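Local structure of methanol--corrinoid protein co-methyltransferase (Methanosarcina barkeri, 2I2X) at residues 217-220 and 221-224; 195-198 and 199-203; 389-392 and 393-397; 130-134 and 135-139. The protein transfers the methyl group of methanol to the cobalt of a corrinoid bound to its partner protein MtaC, the first step of methanol-fed methanogenesis. All coordinates share one frame; numbering follows the deposited sequence.

Contact 1: 217-220 and 221-224. With ZN (zinc ion), chain Q.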
loop_
_atom_site.group_PDB
_atom_site.type_symbol
_atom_site.label_atom_id
_atom_site.label_comp_id
_atom_site.label_asym_id
_atom_site.label_seq_id
_atom_site.Cartn_x
_atom_site.Cartn_y
_atom_site.Cartn_z
ATOM N N ASP A 217 -19.100 -0.795 -17.566
ATOM C CA ASP A 217 -19.652 -1.429 -16.347
ATOM C C ASP A 217 -18.679 -2.536 -15.901
ATOM O O ASP A 217 -17.546 -2.591 -16.372
ATOM C CB ASP A 217 -20.996 -2.073 -16.737
ATOM C CG ASP A 217 -21.979 -2.185 -15.586
ATOM O OD1 ASP A 217 -21.678 -2.820 -14.559
ATOM O OD2 ASP A 217 -23.101 -1.668 -15.740
ATOM N N THR A 218 -19.125 -3.430 -15.029
ATOM C CA THR A 218 -18.291 -4.523 -14.487
ATOM C C THR A 218 -19.225 -5.483 -13.876
ATOM O O THR A 218 -20.114 -5.079 -13.104
ATOM C CB THR A 218 -17.625 -4.158 -13.137
ATOM O OG1 THR A 218 -16.968 -2.925 -13.218
ATOM C CG2 THR A 218 -16.667 -5.177 -12.700
ATOM N N ASP A 219 -18.934 -6.757 -14.075
ATOM C CA ASP A 219 -19.682 -7.749 -13.354
ATOM C C ASP A 219 -19.308 -7.959 -11.895
ATOM O O ASP A 219 -19.438 -9.092 -11.391
ATOM C CB ASP A 219 -19.668 -9.074 -14.050
ATOM C CG ASP A 219 -20.903 -9.863 -13.746
ATOM O OD1 ASP A 219 -22.004 -9.245 -13.714
ATOM O OD2 ASP A 219 -20.773 -11.087 -13.523
ATOM N N CYS A 220 -18.867 -6.894 -11.222
ATOM C CA CYS A 220 -18.422 -6.970 -9.832
ATOM C C CYS A 220 -19.405 -7.679 -8.909
ATOM O O CYS A 220 -19.022 -8.519 -8.099
ATOM C CB CYS A 220 -18.201 -5.584 -9.268
ATOM S SG CYS A 220 -16.955 -5.613 -7.901
ATOM N N ALA A 221 -20.683 -7.338 -9.067
ATOM C CA ALA A 221 -21.741 -7.824 -8.196
ATOM C C ALA A 221 -21.959 -9.330 -8.321
ATOM O O ALA A 221 -22.608 -9.922 -7.464
ATOM C CB ALA A 221 -23.034 -7.044 -8.434
ATOM N N GLN A 222 -21.396 -9.949 -9.353
ATOM C CA GLN A 222 -21.584 -11.391 -9.588
ATOM C C GLN A 222 -20.236 -12.076 -9.731
ATOM O O GLN A 222 -19.794 -12.703 -8.789
ATOM C CB GLN A 222 -22.495 -11.680 -10.816
ATOM C CG GLN A 222 -23.949 -11.127 -10.703
ATOM C CD GLN A 222 -24.665 -11.044 -12.062
ATOM O OE1 GLN A 222 -24.069 -10.668 -13.069
ATOM N NE2 GLN A 222 -25.939 -11.398 -12.081
ATOM N N ALA A 223 -19.578 -11.957 -10.883
ATOM C CA ALA A 223 -18.240 -12.529 -11.023
ATOM C C ALA A 223 -17.200 -12.206 -9.868
ATOM O O ALA A 223 -16.552 -13.151 -9.373
ATOM C CB ALA A 223 -17.659 -12.250 -12.409
ATOM N N ASN A 224 -17.071 -10.948 -9.408
ATOM C CA ASN A 224 -16.105 -10.716 -8.320
ATOM C C ASN A 224 -16.539 -11.364 -7.007
ATOM O O ASN A 224 -15.688 -11.886 -6.272
ATOM C CB ASN A 224 -15.619 -9.242 -8.142
ATOM C CG ASN A 224 -14.797 -8.715 -9.368
ATOM O OD1 ASN A 224 -14.175 -9.503 -10.143
ATOM N ND2 ASN A 224 -14.811 -7.367 -9.554
HETATM ZN ZN ZN Q . -16.277 -3.518 -8.226
HETATM O O HOH W 1 -21.555 -5.359 -10.844
#

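Contact 2: 195-198 and 199-203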
loop_
_atom_site.group_PDB
_atom_site.type_symbol
_atom_site.label_atom_id
_atom_site.label_comp_id
_atom_site.label_asym_id
_atom_site.label_seq_id
_atom_site.Cartn_x
_atom_site.Cartn_y
_atom_site.Cartn_z
ATOM N N ASP A 195 -30.676 -6.220 -18.188
ATOM C CA ASP A 195 -30.607 -4.975 -17.419
ATOM C C ASP A 195 -29.517 -4.067 -17.983
ATOM O O ASP A 195 -29.699 -2.846 -18.054
ATOM C CB ASP A 195 -30.389 -5.238 -15.924
ATOM C CG ASP A 195 -30.391 -3.963 -15.093
ATOM O OD1 ASP A 195 -31.466 -3.329 -14.899
ATOM O OD2 ASP A 195 -29.285 -3.603 -14.614
ATOM N N MET A 196 -28.413 -4.680 -18.427
ATOM C CA MET A 196 -27.299 -3.937 -18.966
ATOM C C MET A 196 -27.744 -3.124 -20.169
ATOM O O MET A 196 -27.366 -1.965 -20.311
ATOM C CB MET A 196 -26.172 -4.875 -19.376
ATOM C CG MET A 196 -25.360 -5.428 -18.247
ATOM S SD MET A 196 -24.264 -4.214 -17.511
ATOM C CE MET A 196 -23.109 -3.892 -18.838
ATOM N N GLU A 197 -28.555 -3.721 -21.040
ATOM C CA GLU A 197 -29.030 -2.970 -22.196
ATOM C C GLU A 197 -29.942 -1.770 -21.873
ATOM O O GLU A 197 -29.855 -0.752 -22.537
ATOM C CB GLU A 197 -29.668 -3.878 -23.225
ATOM C CG GLU A 197 -30.086 -3.100 -24.466
ATOM C CD GLU A 197 -31.123 -3.798 -25.296
ATOM O OE1 GLU A 197 -31.291 -3.366 -26.453
ATOM O OE2 GLU A 197 -31.750 -4.775 -24.798
ATOM N N LEU A 198 -30.782 -1.889 -20.848
ATOM C CA LEU A 198 -31.650 -0.794 -20.422
ATOM C C LEU A 198 -30.782 0.380 -20.017
ATOM O O LEU A 198 -30.799 1.452 -20.638
ATOM C CB LEU A 198 -32.479 -1.216 -19.203
ATOM C CG LEU A 198 -33.858 -0.644 -18.804
ATOM C CD1 LEU A 198 -33.926 -0.475 -17.290
ATOM C CD2 LEU A 198 -34.266 0.656 -19.493
ATOM N N ILE A 199 -29.986 0.165 -18.981
ATOM C CA ILE A 199 -29.230 1.257 -18.374
ATOM C C ILE A 199 -28.182 1.892 -19.296
ATOM O O ILE A 199 -28.047 3.122 -19.328
ATOM C CB ILE A 199 -28.636 0.816 -17.034
ATOM C CG1 ILE A 199 -27.645 -0.332 -17.242
ATOM C CG2 ILE A 199 -29.770 0.383 -16.100
ATOM C CD1 ILE A 199 -26.931 -0.729 -15.995
ATOM N N TRP A 200 -27.476 1.075 -20.075
ATOM C CA TRP A 200 -26.409 1.625 -20.915
ATOM C C TRP A 200 -26.899 2.432 -22.124
ATOM O O TRP A 200 -26.199 3.311 -22.614
ATOM C CB TRP A 200 -25.333 0.573 -21.241
ATOM C CG TRP A 200 -24.456 0.383 -19.997
ATOM C CD1 TRP A 200 -24.529 -0.642 -19.073
ATOM C CD2 TRP A 200 -23.462 1.297 -19.505
ATOM N NE1 TRP A 200 -23.630 -0.418 -18.054
ATOM C CE2 TRP A 200 -22.964 0.761 -18.294
ATOM C CE3 TRP A 200 -22.929 2.501 -19.986
ATOM C CZ2 TRP A 200 -21.951 1.390 -17.555
ATOM C CZ3 TRP A 200 -21.904 3.132 -19.248
ATOM C CH2 TRP A 200 -21.434 2.571 -18.049
ATOM N N THR A 201 -28.127 2.158 -22.570
ATOM C CA THR A 201 -28.748 2.948 -23.598
ATOM C C THR A 201 -28.996 4.334 -23.047
ATOM O O THR A 201 -28.661 5.333 -23.671
ATOM C CB THR A 201 -30.062 2.292 -24.021
ATOM O OG1 THR A 201 -29.756 1.011 -24.602
ATOM C CG2 THR A 201 -30.847 3.188 -25.025
ATOM N N ASP A 202 -29.575 4.405 -21.865
ATOM C CA ASP A 202 -29.789 5.680 -21.244
ATOM C C ASP A 202 -28.485 6.379 -20.860
ATOM O O ASP A 202 -28.366 7.597 -21.092
ATOM C CB ASP A 202 -30.668 5.513 -20.027
ATOM C CG ASP A 202 -32.086 5.140 -20.381
ATOM O OD1 ASP A 202 -32.547 5.438 -21.520
ATOM O OD2 ASP A 202 -32.737 4.533 -19.507
ATOM N N ILE A 203 -27.512 5.634 -20.298
ATOM C CA ILE A 203 -26.233 6.254 -19.871
ATOM C C ILE A 203 -25.522 6.919 -21.047
ATOM O O ILE A 203 -25.112 8.064 -20.948
ATOM C CB ILE A 203 -25.287 5.306 -19.109
ATOM C CG1 ILE A 203 -25.879 4.981 -17.735
ATOM C CG2 ILE A 203 -23.945 5.979 -18.920
ATOM C CD1 ILE A 203 -25.519 3.607 -17.162
#

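Contact 3: 389-392 and 393-397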
loop_
_atom_site.group_PDB
_atom_site.type_symbol
_atom_site.label_atom_id
_atom_site.label_comp_id
_atom_site.label_asym_id
_atom_site.label_seq_id
_atom_site.Cartn_x
_atom_site.Cartn_y
_atom_site.Cartn_z
ATOM N N ILE A 389 -28.162 -13.642 -26.654
ATOM C CA ILE A 389 -27.514 -13.382 -25.360
ATOM C C ILE A 389 -27.384 -14.600 -24.455
ATOM O O ILE A 389 -26.438 -14.678 -23.648
ATOM C CB ILE A 389 -28.172 -12.215 -24.574
ATOM C CG1 ILE A 389 -29.675 -12.467 -24.323
ATOM C CG2 ILE A 389 -27.933 -10.888 -25.300
ATOM C CD1 ILE A 389 -30.325 -11.457 -23.369
ATOM N N TYR A 390 -28.328 -15.532 -24.545
ATOM C CA TYR A 390 -28.208 -16.768 -23.780
ATOM C C TYR A 390 -27.151 -17.665 -24.399
ATOM O O TYR A 390 -26.207 -18.103 -23.739
ATOM C CB TYR A 390 -29.545 -17.495 -23.768
ATOM C CG TYR A 390 -29.491 -18.979 -23.474
ATOM C CD1 TYR A 390 -29.208 -19.439 -22.202
ATOM C CD2 TYR A 390 -29.756 -19.915 -24.468
ATOM C CE1 TYR A 390 -29.167 -20.780 -21.910
ATOM C CE2 TYR A 390 -29.729 -21.298 -24.188
ATOM C CZ TYR A 390 -29.440 -21.715 -22.890
ATOM O OH TYR A 390 -29.411 -23.062 -22.559
ATOM N N LEU A 391 -27.326 -17.952 -25.679
ATOM C CA LEU A 391 -26.477 -18.891 -26.356
ATOM C C LEU A 391 -25.019 -18.442 -26.386
ATOM O O LEU A 391 -24.127 -19.277 -26.247
ATOM C CB LEU A 391 -27.018 -19.178 -27.763
ATOM C CG LEU A 391 -26.348 -20.307 -28.568
ATOM C CD1 LEU A 391 -26.237 -21.609 -27.780
ATOM C CD2 LEU A 391 -27.049 -20.518 -29.917
ATOM N N ARG A 392 -24.765 -17.152 -26.596
ATOM C CA ARG A 392 -23.374 -16.654 -26.556
ATOM C C ARG A 392 -22.735 -16.856 -25.182
ATOM O O ARG A 392 -21.569 -17.231 -25.082
ATOM C CB ARG A 392 -23.245 -15.198 -27.044
ATOM C CG ARG A 392 -23.701 -14.115 -26.095
ATOM C CD ARG A 392 -23.889 -12.782 -26.874
ATOM N NE ARG A 392 -24.024 -11.645 -25.968
ATOM C CZ ARG A 392 -23.869 -10.367 -26.308
ATOM N NH1 ARG A 392 -23.608 -10.008 -27.558
ATOM N NH2 ARG A 392 -23.971 -9.437 -25.380
ATOM N N ALA A 393 -23.519 -16.635 -24.135
ATOM C CA ALA A 393 -23.076 -16.847 -22.770
ATOM C C ALA A 393 -22.817 -18.323 -22.476
ATOM O O ALA A 393 -21.801 -18.689 -21.823
ATOM C CB ALA A 393 -24.078 -16.258 -21.782
ATOM N N LYS A 394 -23.721 -19.183 -22.937
ATOM C CA LYS A 394 -23.500 -20.619 -22.766
ATOM C C LYS A 394 -22.220 -21.048 -23.498
ATOM O O LYS A 394 -21.452 -21.844 -22.949
ATOM C CB LYS A 394 -24.709 -21.416 -23.224
ATOM C CG LYS A 394 -24.634 -22.921 -22.991
ATOM C CD LYS A 394 -26.053 -23.540 -22.951
ATOM C CE LYS A 394 -26.701 -23.731 -24.370
ATOM N NZ LYS A 394 -25.898 -24.616 -25.300
ATOM N N ASN A 395 -21.982 -20.516 -24.707
ATOM C CA ASN A 395 -20.789 -20.871 -25.475
ATOM C C ASN A 395 -19.524 -20.546 -24.648
ATOM O O ASN A 395 -18.594 -21.351 -24.567
ATOM C CB ASN A 395 -20.740 -20.127 -26.823
ATOM C CG ASN A 395 -21.852 -20.583 -27.823
ATOM O OD1 ASN A 395 -22.531 -21.594 -27.622
ATOM N ND2 ASN A 395 -22.013 -19.821 -28.899
ATOM N N ALA A 396 -19.530 -19.388 -23.997
ATOM C CA ALA A 396 -18.376 -18.905 -23.275
ATOM C C ALA A 396 -18.107 -19.832 -22.108
ATOM O O ALA A 396 -16.965 -20.247 -21.880
ATOM C CB ALA A 396 -18.591 -17.450 -22.804
ATOM N N ALA A 397 -19.156 -20.172 -21.382
ATOM C CA ALA A 397 -19.071 -21.076 -20.250
ATOM C C ALA A 397 -18.505 -22.438 -20.648
ATOM O O ALA A 397 -17.675 -23.003 -19.929
ATOM C CB ALA A 397 -20.472 -21.237 -19.625
#

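Contact 4: 130-134 and 135-139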
loop_
_atom_site.group_PDB
_atom_site.type_symbol
_atom_site.label_atom_id
_atom_site.label_comp_id
_atom_site.label_asym_id
_atom_site.label_seq_id
_atom_site.Cartn_x
_atom_site.Cartn_y
_atom_site.Cartn_z
ATOM N N ARG A 130 -30.806 1.449 -7.389
ATOM C CA ARG A 130 -32.124 0.862 -7.706
ATOM C C ARG A 130 -32.470 -0.365 -6.839
ATOM O O ARG A 130 -32.680 -1.464 -7.341
ATOM C CB ARG A 130 -32.210 0.509 -9.196
ATOM C CG ARG A 130 -31.956 1.682 -10.148
ATOM C CD ARG A 130 -31.765 1.217 -11.587
ATOM N NE ARG A 130 -30.690 0.229 -11.716
ATOM C CZ ARG A 130 -30.625 -0.720 -12.647
ATOM N NH1 ARG A 130 -31.584 -0.851 -13.580
ATOM N NH2 ARG A 130 -29.596 -1.560 -12.639
ATOM N N GLU A 131 -32.523 -0.148 -5.528
ATOM C CA GLU A 131 -32.769 -1.207 -4.546
ATOM C C GLU A 131 -33.297 -0.614 -3.213
ATOM O O GLU A 131 -32.960 0.520 -2.871
ATOM C CB GLU A 131 -31.481 -1.987 -4.317
ATOM C CG GLU A 131 -31.577 -3.036 -3.257
ATOM C CD GLU A 131 -30.431 -4.010 -3.270
ATOM O OE1 GLU A 131 -29.271 -3.570 -3.101
ATOM O OE2 GLU A 131 -30.701 -5.227 -3.411
ATOM N N ASN A 132 -34.159 -1.350 -2.505
ATOM C CA ASN A 132 -34.516 -1.015 -1.127
ATOM C C ASN A 132 -34.159 -2.173 -0.253
ATOM O O ASN A 132 -33.592 -3.149 -0.738
ATOM C CB ASN A 132 -35.993 -0.627 -0.937
ATOM C CG ASN A 132 -36.981 -1.686 -1.455
ATOM O OD1 ASN A 132 -37.909 -1.348 -2.201
ATOM N ND2 ASN A 132 -36.799 -2.952 -1.061
ATOM N N ARG A 133 -34.495 -2.064 1.028
ATOM C CA ARG A 133 -34.200 -3.092 2.025
ATOM C C ARG A 133 -34.677 -4.519 1.646
ATOM O O ARG A 133 -33.961 -5.482 1.876
ATOM C CB ARG A 133 -34.744 -2.638 3.384
ATOM C CG ARG A 133 -35.034 -3.736 4.413
ATOM C CD ARG A 133 -34.760 -3.188 5.796
ATOM N NE ARG A 133 -35.456 -3.834 6.913
ATOM C CZ ARG A 133 -35.237 -5.076 7.352
ATOM N NH1 ARG A 133 -34.371 -5.895 6.753
ATOM N NH2 ARG A 133 -35.914 -5.512 8.397
ATOM N N GLU A 134 -35.863 -4.657 1.058
ATOM C CA GLU A 134 -36.355 -5.995 0.703
ATOM C C GLU A 134 -35.980 -6.497 -0.695
ATOM O O GLU A 134 -35.622 -7.653 -0.839
ATOM C CB GLU A 134 -37.862 -6.198 0.995
ATOM C CG GLU A 134 -38.766 -4.945 0.984
ATOM C CD GLU A 134 -38.622 -4.064 2.247
ATOM O OE1 GLU A 134 -38.671 -2.812 2.110
ATOM O OE2 GLU A 134 -38.452 -4.615 3.368
ATOM N N PHE A 135 -36.059 -5.651 -1.720
ATOM C CA PHE A 135 -35.714 -6.093 -3.080
ATOM C C PHE A 135 -35.152 -5.073 -4.054
ATOM O O PHE A 135 -35.200 -3.855 -3.830
ATOM C CB PHE A 135 -36.853 -6.846 -3.810
ATOM C CG PHE A 135 -38.171 -6.844 -3.118
ATOM C CD1 PHE A 135 -39.001 -5.733 -3.169
ATOM C CD2 PHE A 135 -38.612 -8.000 -2.462
ATOM C CE1 PHE A 135 -40.250 -5.751 -2.540
ATOM C CE2 PHE A 135 -39.848 -8.041 -1.830
ATOM C CZ PHE A 135 -40.675 -6.911 -1.872
ATOM N N LEU A 136 -34.638 -5.622 -5.158
ATOM C CA LEU A 136 -34.208 -4.834 -6.288
ATOM C C LEU A 136 -35.418 -4.106 -6.810
ATOM O O LEU A 136 -36.544 -4.615 -6.732
ATOM C CB LEU A 136 -33.602 -5.717 -7.379
ATOM C CG LEU A 136 -32.263 -6.409 -7.106
ATOM C CD1 LEU A 136 -31.816 -7.288 -8.288
ATOM C CD2 LEU A 136 -31.170 -5.398 -6.746
ATOM N N GLN A 137 -35.171 -2.920 -7.344
ATOM C CA GLN A 137 -36.178 -2.086 -7.950
ATOM C C GLN A 137 -35.580 -1.428 -9.172
ATOM O O GLN A 137 -35.467 -0.203 -9.270
ATOM C CB GLN A 137 -36.641 -1.051 -6.946
ATOM C CG GLN A 137 -37.490 -1.662 -5.839
ATOM C CD GLN A 137 -38.339 -0.628 -5.149
ATOM O OE1 GLN A 137 -39.574 -0.636 -5.292
ATOM N NE2 GLN A 137 -37.687 0.305 -4.415
ATOM N N LEU A 138 -35.200 -2.274 -10.117
ATOM C CA LEU A 138 -34.374 -1.866 -11.240
ATOM C C LEU A 138 -35.069 -0.902 -12.173
ATOM O O LEU A 138 -34.408 -0.184 -12.915
ATOM C CB LEU A 138 -33.904 -3.087 -12.011
ATOM C CG LEU A 138 -33.078 -4.139 -11.276
ATOM C CD1 LEU A 138 -32.647 -5.197 -12.280
ATOM C CD2 LEU A 138 -31.848 -3.525 -10.579
ATOM N N ARG A 139 -36.399 -0.899 -12.136
ATOM C CA ARG A 139 -37.212 -0.021 -12.980
ATOM C C ARG A 139 -38.153 0.858 -12.158
ATOM O O ARG A 139 -39.007 1.533 -12.701
ATOM C CB ARG A 139 -37.970 -0.847 -14.019
ATOM C CG ARG A 139 -37.010 -1.690 -14.852
ATOM C CD ARG A 139 -37.661 -2.705 -15.776
ATOM N NE ARG A 139 -36.596 -3.414 -16.470
ATOM C CZ ARG A 139 -36.638 -3.802 -17.737
ATOM N NH1 ARG A 139 -37.737 -3.594 -18.476
ATOM N NH2 ARG A 139 -35.580 -4.411 -18.271
#

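Contact 1: 217-220 and 221-224
Asn224 reaches back one helical turn to the zinc-bound sulfur of Cys220, so that a metal ligand is also a hydrogen-bond acceptor. Its ND2 lies 3.2 Å from Cys220 SG, nearly in the plane of the amide, while that sulfur binds zinc at 2.2 Å. The same ND2 also donates to Cys269 O, and OD1 of Asn224 is held by Arg247, which fixes the amide's rotation. Cys220 CB-SG turns anti to the backbone N (chi1 -154°), and the sulfur thereby meets both the metal and the amide.

Asp219 serves the backbone of the turn. Its OD2 accepts Ala223 N at 3.0 Å, the N-H coming from well above the carboxylate plane, and its carbonyl O receives Gln222 N at 3.0 Å. OD1 forms a salt bridge with Arg253. With an alanine here, Ala223 N would probably lose its side-chain acceptor and Arg253 one of its carboxylate partners. Ala221 is small enough to lie against the cobamide. A water links Ala221 N, 2.8 Å away, to Thr218 O.

Glu164 and Cys269 complete the protein ligands of the zinc. A metal site on the loop that leaves strand 213-216 and starts helix 220-230 is typical of a TIM barrel, whose active site lies at the C-terminal ends of its strands.

Contact 2: 195-198 and 199-203
Met196 leaves the helix with CG anti to its carbonyl carbon (chi1 -76°) and bends again at both following torsions, which folds its methyl end back alongside Trp200, four residues on. The indole starts out with the same first torsion, and the two side chains therefore run side by side in one direction. Met196 CE touches Trp200 CD1 at 3.6 Å. The sulfur sits at the edge of the five-membered ring, 4.8 Å from SD to its centroid and 76° off the normal: a Met-aromatic contact. A flexible thioether suits this spot because it can curl round the rim of a rigid ring. On one face of the indole, Ile203 CD1 stands 3.8 Å above the plane of Trp200, over its centre, while NE1 at the edge is bound by Asp217.

Ile199 has CG1 in the crowded position between its backbone N and carbonyl carbon (chi1 63°), uncommon for an isoleucine in a helix. The branch is pressed against the preceding turn, with CG1 3.3 Å from Asp195 O. Thr201 turns its hydroxyl back instead, and OG1 donates to Glu197 O at 2.7 Å. The hydroxyl thus supplements Thr201 N, whose bonds to Glu197 O and Leu198 O are both weak.

In the fold, Leu198, Ile199, Asp202 and Ile203 face helix 143-155, with Asp202 bonded to Tyr143; Met196 and Glu197 meet helix 240-259, and Trp200 and Ile203 rest on strand 213-216.

Contact 3: 389-392 and 393-397
Tyr390 and Lys394 join first through the helix backbone: Lys394 N donates to Tyr390 O at 2.8 Å, and the next rungs follow with Asn395 N to Leu391 O (2.9 Å) and Ala396 N to Arg392 O (3.2 Å).

In the packing, the lysine's carbon chain passes obliquely by the phenol end of the tyrosine, with Lys394 CE 3.3 Å from Tyr390 OH. Turns at chi3 (78°) and chi4 (59°) curl the lysine, bringing NZ to 3.9 Å from CD1 of Leu391. The same Leu391 CD1 also borders Asn395 OD1, at 3.7 Å. Ala393, with just a methyl group, lies close over the previous turn, its CB 3.4 Å from Ile389 O, and leaves room for helices 181-210 and 240-259 to approach.

The polar ends form the third group. Lys394 NZ pairs with Asp434, Tyr390 OH binds Pro433 O while its ring stacks on Phe439, Arg392 pairs with Glu259, and Asn395 ND2 binds Asp385 and Ser381.

Within the turn, then, side chains set carbon against polar atoms without bonding to each other, while their polar ends find partners in neighbouring parts of the fold. Long amphipathic chains such as lysine and arginine suit this division.

Contact 4: 130-134 and 135-139
Leu138 covers one face of the Arg130 guanidinium, its CD2 3.6 Å above the plane and over the centre. The same leucine offers its carbonyl to the group: Arg130 NH1 donates to Leu138 O at 3.0 Å, the oxygen 28° out of the guanidinium plane. A bend at chi3 (-56°) swings the arginine across Leu138 to reach both. The other flat group, the Phe135 ring, has the CB of Glu134 over one face, 3.9 Å from the ring centroid, a CH-pi contact; Lys455 adds a cation-pi interaction.

The backbone folds back on itself at a single antiparallel bridge. Glu131 and Leu136 are a non-hydrogen-bonded pair with CA atoms 4.3 Å apart, flanked by Asn132 N to Phe135 O (3.0 Å) and Gln137 N to Arg130 O (2.9 Å). Beside this bridge, Glu131 OE2 lies 3.4 Å from Leu136 CD2 and forms a salt bridge with Arg159 of a neighbouring subunit.

Arg130 also pairs with Asp128 and Asp195, and a methionine in its place would probably deprive both acids of this positive partner and Leu138 O of this donor.

A short hairpin-like fold in the loop between strand 119-126 and helix 143-155 belongs to the C-terminal, active-site face of a TIM barrel; here it lies at the subunit interface and near the cobamide, with the side chain of Glu131 about 6 Å from the bound 5-hydroxybenzimidazolylcob(III)amide.

Overall arrangement
From the N terminus the order is contact 4, contact 2, contact 1, contact 3; they lie in series, and none nests in or crosses another. Contact 4 closes a small loop after strand 119-126, contact 2 is a stretch of helix 181-210, contact 1 carries the chain from strand 213-216 into helix 220-230, and contact 3 lies in the early turns of helix 389-409. Contact 2 joins its neighbours: Asp195 ties it to Arg130 of contact 4, and Trp200 to Asp217 of contact 1. Contact 3 stands apart, its nearest atoms about 7 Å from contact 2 and about 10 Å from contact 1. Helix 181-210 thus ties the loop after strand 119-126 to the zinc-bearing loop after strand 213-216, while helix 389-409 packs against helices 181-210 and 240-259.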